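Local coordinates for pyridine nucleotide-disulfide oxidoreductase-like protein (Myceliophthora thermophila, PDB 5MQ6) that uses FAD and NADPH to insert one oxygen atom next to the carbonyl of ketones, especially bulky polycyclic ones, giving esters or lactones, at residues K184-D189 with V219-G224; K176-S181 with L212-R217. One frame throughout, in Å; residues are numbered along the deposited sequence.

Interaction 1 of 2, residues K184-D189 with V219-G224. With FAD (flavin-adenine dinucleotide), chain B.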
loop_
_atom_site.group_PDB
_atom_site.type_symbol
_atom_site.label_atom_id
_atom_site.label_comp_id
_atom_site.label_asym_id
_atom_site.label_seq_id
_atom_site.Cartn_x
_atom_site.Cartn_y
_atom_site.Cartn_z
ATOM N N LYS A 184 14.845 3.211 -13.752
ATOM C CA LYS A 184 13.983 3.775 -14.846
ATOM C C LYS A 184 13.540 2.762 -15.876
ATOM O O LYS A 184 12.435 2.846 -16.388
ATOM C CB LYS A 184 14.748 4.907 -15.600
ATOM C CG LYS A 184 14.971 6.120 -14.737
ATOM C CD LYS A 184 16.392 6.636 -14.687
ATOM C CE LYS A 184 16.760 7.571 -15.827
ATOM N NZ LYS A 184 18.263 7.552 -16.232
ATOM N N THR A 185 14.400 1.785 -16.173
ATOM C CA THR A 185 14.224 0.851 -17.255
ATOM C C THR A 185 14.761 -0.480 -16.827
ATOM O O THR A 185 15.812 -0.550 -16.194
ATOM C CB THR A 185 15.019 1.349 -18.453
ATOM O OG1 THR A 185 14.430 2.579 -18.831
ATOM C CG2 THR A 185 14.818 0.551 -19.582
ATOM N N ILE A 186 14.066 -1.539 -17.207
ATOM C CA ILE A 186 14.512 -2.913 -16.989
ATOM C C ILE A 186 14.348 -3.581 -18.356
ATOM O O ILE A 186 13.247 -3.660 -18.930
ATOM C CB ILE A 186 13.612 -3.508 -15.923
ATOM C CG1 ILE A 186 13.680 -2.651 -14.643
ATOM C CG2 ILE A 186 13.941 -4.952 -15.667
ATOM C CD1 ILE A 186 12.735 -3.153 -13.580
ATOM N N ARG A 187 15.455 -4.055 -18.916
ATOM C CA ARG A 187 15.465 -4.511 -20.272
ATOM C C ARG A 187 16.144 -5.855 -20.376
ATOM O O ARG A 187 17.290 -5.986 -19.971
ATOM C CB ARG A 187 16.239 -3.475 -21.091
ATOM C CG ARG A 187 16.303 -3.777 -22.577
ATOM C CD ARG A 187 17.016 -2.655 -23.432
ATOM N NE ARG A 187 16.294 -1.370 -23.276
ATOM C CZ ARG A 187 15.239 -0.976 -23.995
ATOM N NH1 ARG A 187 14.716 -1.721 -24.984
ATOM N NH2 ARG A 187 14.693 0.164 -23.710
ATOM N N TRP A 188 15.456 -6.836 -20.953
ATOM C CA TRP A 188 16.015 -8.167 -21.166
ATOM C C TRP A 188 16.899 -8.134 -22.425
ATOM O O TRP A 188 16.484 -7.588 -23.460
ATOM C CB TRP A 188 14.908 -9.158 -21.452
ATOM C CG TRP A 188 15.368 -10.595 -21.772
ATOM C CD1 TRP A 188 15.256 -11.232 -22.920
ATOM C CD2 TRP A 188 15.971 -11.513 -20.860
ATOM N NE1 TRP A 188 15.747 -12.509 -22.821
ATOM C CE2 TRP A 188 16.214 -12.704 -21.567
ATOM C CE3 TRP A 188 16.327 -11.442 -19.521
ATOM C CZ2 TRP A 188 16.776 -13.805 -20.989
ATOM C CZ3 TRP A 188 16.937 -12.559 -18.936
ATOM C CH2 TRP A 188 17.130 -13.696 -19.644
ATOM N N ASP A 189 18.051 -8.783 -22.341
ATOM C CA ASP A 189 18.976 -8.895 -23.445
ATOM C C ASP A 189 18.996 -10.342 -23.946
ATOM O O ASP A 189 19.591 -11.180 -23.256
ATOM C CB ASP A 189 20.341 -8.461 -22.919
ATOM C CG ASP A 189 21.399 -8.363 -23.995
ATOM O OD1 ASP A 189 21.309 -9.017 -25.065
ATOM O OD2 ASP A 189 22.352 -7.602 -23.717
ATOM N N VAL A 219 15.204 -10.551 -11.913
ATOM C CA VAL A 219 14.763 -9.303 -11.285
ATOM C C VAL A 219 13.493 -9.578 -10.513
ATOM O O VAL A 219 12.570 -10.068 -11.032
ATOM C CB VAL A 219 14.528 -8.180 -12.300
ATOM C CG1 VAL A 219 13.859 -6.925 -11.671
ATOM C CG2 VAL A 219 15.821 -7.823 -13.013
ATOM N N LEU A 220 13.488 -9.247 -9.242
ATOM C CA LEU A 220 12.337 -9.429 -8.350
ATOM C C LEU A 220 11.805 -8.017 -7.938
ATOM O O LEU A 220 12.493 -7.271 -7.236
ATOM C CB LEU A 220 12.864 -10.147 -7.141
ATOM C CG LEU A 220 13.197 -11.623 -7.198
ATOM C CD1 LEU A 220 13.144 -12.345 -8.456
ATOM C CD2 LEU A 220 14.069 -12.128 -6.115
ATOM N N LEU A 221 10.598 -7.669 -8.321
ATOM C CA LEU A 221 10.067 -6.355 -7.947
ATOM C C LEU A 221 9.308 -6.447 -6.625
ATOM O O LEU A 221 8.366 -7.222 -6.493
ATOM C CB LEU A 221 9.150 -5.825 -9.005
ATOM C CG LEU A 221 9.716 -5.737 -10.395
ATOM C CD1 LEU A 221 8.597 -5.212 -11.255
ATOM C CD2 LEU A 221 10.981 -4.945 -10.642
ATOM N N ALA A 222 9.727 -5.660 -5.640
ATOM C CA ALA A 222 8.934 -5.430 -4.413
ATOM C C ALA A 222 8.812 -3.890 -4.273
ATOM O O ALA A 222 9.221 -3.248 -3.307
ATOM C CB ALA A 222 9.645 -6.069 -3.225
ATOM N N SER A 223 8.215 -3.313 -5.290
ATOM C CA SER A 223 8.261 -1.853 -5.544
ATOM C C SER A 223 7.162 -1.164 -4.794
ATOM O O SER A 223 7.057 0.092 -4.882
ATOM C CB SER A 223 8.080 -1.592 -7.034
ATOM O OG SER A 223 6.781 -1.986 -7.480
ATOM N N GLY A 224 6.271 -1.953 -4.150
ATOM C CA GLY A 224 5.224 -1.365 -3.277
ATOM C C GLY A 224 4.005 -0.833 -4.037
ATOM O O GLY A 224 3.853 -1.026 -5.253
HETATM P PA FAD B . 7.352 -0.285 0.197
HETATM O O1A FAD B . 6.558 0.778 -0.487
HETATM O O2A FAD B . 7.423 -0.358 1.712
HETATM O O5B FAD B . 8.862 -0.195 -0.342
HETATM C C5B FAD B . 9.108 -0.102 -1.705
HETATM C C4B FAD B . 10.303 0.805 -1.914
HETATM O O4B FAD B . 10.661 0.699 -3.305
HETATM C C3B FAD B . 10.079 2.287 -1.629
HETATM O O3B FAD B . 11.165 2.805 -0.905
HETATM C C2B FAD B . 10.019 2.910 -2.996
HETATM O O2B FAD B . 10.454 4.248 -3.003
HETATM C C1B FAD B . 10.934 1.992 -3.777
HETATM N N9A FAD B . 10.729 2.071 -5.203
HETATM C C8A FAD B . 9.544 1.932 -5.864
HETATM N N7A FAD B . 9.774 2.113 -7.161
HETATM C C5A FAD B . 11.072 2.386 -7.372
HETATM C C6A FAD B . 11.905 2.636 -8.562
HETATM N N6A FAD B . 11.470 2.701 -9.803
HETATM N N1A FAD B . 13.178 2.776 -8.293
HETATM C C2A FAD B . 13.691 2.753 -7.041
HETATM N N3A FAD B . 13.044 2.546 -5.917
HETATM C C4A FAD B . 11.693 2.377 -6.061
HETATM N N1 FAD B . -0.063 -1.825 5.303
HETATM C C2 FAD B . -0.485 -2.738 6.240
HETATM O O2 FAD B . -0.726 -3.894 5.918
HETATM N N3 FAD B . -0.639 -2.378 7.522
HETATM C C4 FAD B . -0.386 -1.115 7.901
HETATM O O4 FAD B . -0.538 -0.850 9.086
HETATM C C4X FAD B . 0.068 -0.060 6.978
HETATM N N5 FAD B . 0.314 1.248 7.322
HETATM C C5X FAD B . 0.727 2.103 6.354
HETATM C C6 FAD B . 0.989 3.521 6.682
HETATM C C7 FAD B . 1.430 4.371 5.560
HETATM C C7M FAD B . 1.734 5.835 5.780
HETATM C C8 FAD B . 1.580 3.859 4.166
HETATM C C8M FAD B . 2.041 4.727 2.997
HETATM C C9 FAD B . 1.314 2.531 3.896
HETATM C C9A FAD B . 0.896 1.646 4.930
HETATM N N10 FAD B . 0.617 0.311 4.588
HETATM C C10 FAD B . 0.226 -0.558 5.610
HETATM C "C1'" FAD B . 0.830 -0.228 3.225
HETATM C "C2'" FAD B . 2.390 -0.488 3.107
HETATM O "O2'" FAD B . 2.878 0.148 1.917
HETATM C "C3'" FAD B . 2.806 -1.999 3.149
HETATM O "O3'" FAD B . 2.366 -2.571 4.383
HETATM C "C4'" FAD B . 4.319 -2.321 3.134
HETATM O "O4'" FAD B . 5.170 -1.426 3.979
HETATM C "C5'" FAD B . 4.834 -2.355 1.680
HETATM O "O5'" FAD B . 6.119 -3.051 1.698
HETATM P P FAD B . 6.825 -3.095 0.240
HETATM O O1P FAD B . 8.336 -3.407 0.549
HETATM O O2P FAD B . 5.937 -3.988 -0.638
HETATM O O3P FAD B . 6.627 -1.590 -0.396
#
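The backbones of strands 181-189 and 218-221 come closest at Ile186 and Val219, whose CA atoms are 8.6 Å apart, so side chains bridge the gap and no hydrogen bond crosses it. Within 184-189 Ile186 makes the contact, using two branches. With chi1 at -57°, CG2 is anti to the backbone N, and CG1 lies beside that N. CG2 faces Val219, 4.3 Å from its CG2, while CD1 reaches CD2 of Leu221 at 3.9 Å, the two side chains sliding past each other in opposite directions. Beyond Leu221 the chain leaves the strand and runs up to the FAD: Ser223 O lies 3.2 Å from C8A of the adenine, and Gly224 CA is 3.2 Å from O3P, the oxygen bridging the two phosphates. Gly224 has a positive phi (81°) and no side chain, letting the diphosphate come this close. Trp195 and Leu197 of strand 194-201 touch both Ile186 and Val219. Strand 218-221 runs parallel to strand 78-84, which leads into a glycine-rich turn consistent with a Rossmann-type FAD-binding fold; Leu221 touches Leu84, while Leu220 packs on Tyr93 and Leu97 of helix 88-99, whose Tyr93 OH also bonds Leu221 O.

Interaction 2 of 2, residues K176-S181 with L212-R217. With FAD (flavin-adenine dinucleotide), chain B.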
loop_
_atom_site.group_PDB
_atom_site.type_symbol
_atom_site.label_atom_id
_atom_site.label_comp_id
_atom_site.label_asym_id
_atom_site.label_seq_id
_atom_site.Cartn_x
_atom_site.Cartn_y
_atom_site.Cartn_z
ATOM N N LYS A 176 24.694 -5.187 0.722
ATOM C CA LYS A 176 24.068 -5.659 -0.527
ATOM C C LYS A 176 22.912 -4.764 -1.036
ATOM O O LYS A 176 21.978 -5.211 -1.694
ATOM C CB LYS A 176 23.607 -7.051 -0.240
ATOM C CG LYS A 176 24.782 -8.015 0.110
ATOM C CD LYS A 176 24.223 -9.382 0.395
ATOM C CE LYS A 176 25.335 -10.454 0.477
ATOM N NZ LYS A 176 25.567 -10.809 1.833
ATOM N N ALA A 177 23.007 -3.507 -0.721
ATOM C CA ALA A 177 22.030 -2.521 -1.058
ATOM C C ALA A 177 22.601 -1.266 -1.684
ATOM O O ALA A 177 23.591 -0.737 -1.294
ATOM C CB ALA A 177 21.250 -2.163 0.180
ATOM N N LEU A 178 21.891 -0.775 -2.670
ATOM C CA LEU A 178 22.169 0.430 -3.309
ATOM C C LEU A 178 20.980 1.384 -3.071
ATOM O O LEU A 178 19.878 1.196 -3.581
ATOM C CB LEU A 178 22.418 0.169 -4.776
ATOM C CG LEU A 178 22.504 1.393 -5.662
ATOM C CD1 LEU A 178 23.738 2.279 -5.250
ATOM C CD2 LEU A 178 22.507 0.943 -7.095
ATOM N N PHE A 179 21.235 2.445 -2.317
ATOM C CA PHE A 179 20.152 3.385 -1.931
ATOM C C PHE A 179 20.232 4.668 -2.766
ATOM O O PHE A 179 21.146 4.820 -3.625
ATOM C CB PHE A 179 20.232 3.689 -0.408
ATOM C CG PHE A 179 19.954 2.526 0.429
ATOM C CD1 PHE A 179 18.708 1.921 0.386
ATOM C CD2 PHE A 179 20.931 1.987 1.226
ATOM C CE1 PHE A 179 18.431 0.790 1.158
ATOM C CE2 PHE A 179 20.649 0.914 1.998
ATOM C CZ PHE A 179 19.385 0.293 1.952
ATOM N N ARG A 180 19.282 5.557 -2.534
ATOM C CA ARG A 180 19.178 6.802 -3.272
ATOM C C ARG A 180 19.060 6.595 -4.766
ATOM O O ARG A 180 19.359 7.514 -5.554
ATOM C CB ARG A 180 20.383 7.733 -2.995
ATOM C CG ARG A 180 20.607 7.978 -1.509
ATOM C CD ARG A 180 21.849 8.843 -1.261
ATOM N NE ARG A 180 23.072 8.170 -1.681
ATOM C CZ ARG A 180 24.288 8.709 -1.658
ATOM N NH1 ARG A 180 24.465 9.898 -1.167
ATOM N NH2 ARG A 180 25.340 8.043 -2.082
ATOM N N SER A 181 18.647 5.410 -5.191
ATOM C CA SER A 181 18.694 5.098 -6.590
ATOM C C SER A 181 17.324 4.868 -7.226
ATOM O O SER A 181 16.574 3.981 -6.813
ATOM C CB SER A 181 19.605 3.897 -6.768
ATOM O OG SER A 181 20.890 4.217 -6.385
ATOM N N LEU A 212 23.984 4.463 -13.704
ATOM C CA LEU A 212 24.446 3.079 -13.590
ATOM C C LEU A 212 23.625 2.139 -14.451
ATOM O O LEU A 212 22.387 2.342 -14.585
ATOM C CB LEU A 212 24.487 2.589 -12.152
ATOM C CG LEU A 212 25.279 3.442 -11.180
ATOM C CD1 LEU A 212 24.751 3.119 -9.783
ATOM C CD2 LEU A 212 26.746 3.133 -11.214
ATOM N N LYS A 213 24.356 1.185 -15.076
ATOM C CA LYS A 213 23.785 0.051 -15.741
ATOM C C LYS A 213 24.141 -1.203 -14.958
ATOM O O LYS A 213 25.326 -1.503 -14.769
ATOM C CB LYS A 213 24.267 -0.062 -17.138
ATOM C CG LYS A 213 23.612 -1.224 -17.900
ATOM C CD LYS A 213 23.941 -1.189 -19.381
ATOM C CE LYS A 213 23.887 -2.559 -19.950
ATOM N NZ LYS A 213 23.897 -2.464 -21.412
ATOM N N LEU A 214 23.117 -1.922 -14.487
ATOM C CA LEU A 214 23.351 -3.066 -13.618
ATOM C C LEU A 214 22.699 -4.235 -14.243
ATOM O O LEU A 214 21.626 -4.077 -14.779
ATOM C CB LEU A 214 22.790 -2.842 -12.252
ATOM C CG LEU A 214 23.213 -1.587 -11.556
ATOM C CD1 LEU A 214 22.444 -1.308 -10.289
ATOM C CD2 LEU A 214 24.698 -1.651 -11.227
ATOM N N GLN A 215 23.360 -5.389 -14.184
ATOM C CA GLN A 215 22.792 -6.584 -14.757
ATOM C C GLN A 215 22.504 -7.693 -13.779
ATOM O O GLN A 215 23.144 -7.797 -12.754
ATOM C CB GLN A 215 23.667 -7.103 -15.870
ATOM C CG GLN A 215 23.745 -6.135 -17.063
ATOM C CD GLN A 215 24.525 -6.726 -18.201
ATOM O OE1 GLN A 215 25.719 -7.014 -18.094
ATOM N NE2 GLN A 215 23.834 -6.962 -19.292
ATOM N N ALA A 216 21.508 -8.500 -14.088
ATOM C CA ALA A 216 21.145 -9.622 -13.214
ATOM C C ALA A 216 20.537 -10.760 -13.969
ATOM O O ALA A 216 19.879 -10.523 -14.960
ATOM C CB ALA A 216 20.154 -9.158 -12.141
ATOM N N ARG A 217 20.584 -11.959 -13.405
ATOM C CA ARG A 217 19.891 -13.128 -14.029
ATOM C C ARG A 217 18.399 -13.046 -13.774
ATOM O O ARG A 217 17.629 -13.362 -14.614
ATOM C CB ARG A 217 20.437 -14.438 -13.395
ATOM C CG ARG A 217 21.921 -14.631 -13.717
ATOM C CD ARG A 217 22.322 -15.940 -13.055
ATOM N NE ARG A 217 23.663 -16.288 -13.285
ATOM C CZ ARG A 217 24.287 -17.327 -12.775
ATOM N NH1 ARG A 217 23.647 -18.211 -12.039
ATOM N NH2 ARG A 217 25.555 -17.507 -13.106
HETATM P PA FAD B . 7.352 -0.285 0.197
HETATM O O1A FAD B . 6.558 0.778 -0.487
HETATM O O2A FAD B . 7.423 -0.358 1.712
HETATM O O5B FAD B . 8.862 -0.195 -0.342
HETATM C C5B FAD B . 9.108 -0.102 -1.705
HETATM C C4B FAD B . 10.303 0.805 -1.914
HETATM O O4B FAD B . 10.661 0.699 -3.305
HETATM C C3B FAD B . 10.079 2.287 -1.629
HETATM O O3B FAD B . 11.165 2.805 -0.905
HETATM C C2B FAD B . 10.019 2.910 -2.996
HETATM O O2B FAD B . 10.454 4.248 -3.003
HETATM C C1B FAD B . 10.934 1.992 -3.777
HETATM N N9A FAD B . 10.729 2.071 -5.203
HETATM C C8A FAD B . 9.544 1.932 -5.864
HETATM N N7A FAD B . 9.774 2.113 -7.161
HETATM C C5A FAD B . 11.072 2.386 -7.372
HETATM C C6A FAD B . 11.905 2.636 -8.562
HETATM N N6A FAD B . 11.470 2.701 -9.803
HETATM N N1A FAD B . 13.178 2.776 -8.293
HETATM C C2A FAD B . 13.691 2.753 -7.041
HETATM N N3A FAD B . 13.044 2.546 -5.917
HETATM C C4A FAD B . 11.693 2.377 -6.061
HETATM N N1 FAD B . -0.063 -1.825 5.303
HETATM C C2 FAD B . -0.485 -2.738 6.240
HETATM O O2 FAD B . -0.726 -3.894 5.918
HETATM N N3 FAD B . -0.639 -2.378 7.522
HETATM C C4 FAD B . -0.386 -1.115 7.901
HETATM O O4 FAD B . -0.538 -0.850 9.086
HETATM C C4X FAD B . 0.068 -0.060 6.978
HETATM N N5 FAD B . 0.314 1.248 7.322
HETATM C C5X FAD B . 0.727 2.103 6.354
HETATM C C6 FAD B . 0.989 3.521 6.682
HETATM C C7 FAD B . 1.430 4.371 5.560
HETATM C C7M FAD B . 1.734 5.835 5.780
HETATM C C8 FAD B . 1.580 3.859 4.166
HETATM C C8M FAD B . 2.041 4.727 2.997
HETATM C C9 FAD B . 1.314 2.531 3.896
HETATM C C9A FAD B . 0.896 1.646 4.930
HETATM N N10 FAD B . 0.617 0.311 4.588
HETATM C C10 FAD B . 0.226 -0.558 5.610
HETATM C "C1'" FAD B . 0.830 -0.228 3.225
HETATM C "C2'" FAD B . 2.390 -0.488 3.107
HETATM O "O2'" FAD B . 2.878 0.148 1.917
HETATM C "C3'" FAD B . 2.806 -1.999 3.149
HETATM O "O3'" FAD B . 2.366 -2.571 4.383
HETATM C "C4'" FAD B . 4.319 -2.321 3.134
HETATM O "O4'" FAD B . 5.170 -1.426 3.979
HETATM C "C5'" FAD B . 4.834 -2.355 1.680
HETATM O "O5'" FAD B . 6.119 -3.051 1.698
HETATM P P FAD B . 6.825 -3.095 0.240
HETATM O O1P FAD B . 8.336 -3.407 0.549
HETATM O O2P FAD B . 5.937 -3.988 -0.638
HETATM O O3P FAD B . 6.627 -1.590 -0.396
#
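Leu178 meets two leucines with a single methyl: its CD2 lies 3.9 Å from CD1 of Leu214 and 4.1 Å from CD1 of Leu212. It reaches Leu212 tip to tip but crosses Leu214 obliquely. A chi1 of 170° puts CG of Leu178 anti to the backbone N, directing CD2 at strand 210-216, where Leu212 and Leu214, two residues apart, present their CD1 methyls to it. In the next shell, Leu110 of strand 109-112 touches both Leu178 and Leu214, and Ile82 of strand 78-84 backs Leu214. Backbone bonds to Met111 and Asp113 hold Leu178 beside strand 109-112; Asp113 itself binds FAD through OD1. After Leu178 the chain turns through Arg180, whose phi is positive (57°), and Ser181 OG closes the turn by donating to Phe179 O at 2.8 Å, approaching from well above the carbonyl plane. The turn sets Ser181 O 3.1 Å from C2A of the FAD adenine. Between the two segments themselves the chemistry is wholly apolar, so the fit depends on methyl shape and burial, while directional bonding is left to the Ser181 hydroxyl in the turn and to the backbone bonds with the neighbouring strand.

Overall arrangement
Interactions 1 and 2 are both buried, aliphatic and without hydrogen bonds across them, and their centres lie 10 Å apart. They draw on consecutive pieces of chain: strand 177-178 is followed, after a turn, by 181-189, and 210-216, after a corner at Arg217, by 218-221, so the pairs alternate along the sequence. All four belong to the same branched mixed sheet, and both contacts have a segment that touches FAD. Both come to the adenine, but only interaction 1 also reaches the diphosphate, through the loop that ends 219-224; interaction 2 comes close to the adenine through a carbonyl oxygen in its turn. Arg187 and Lys213, on the same strands, are exposed and take no part in the contacts.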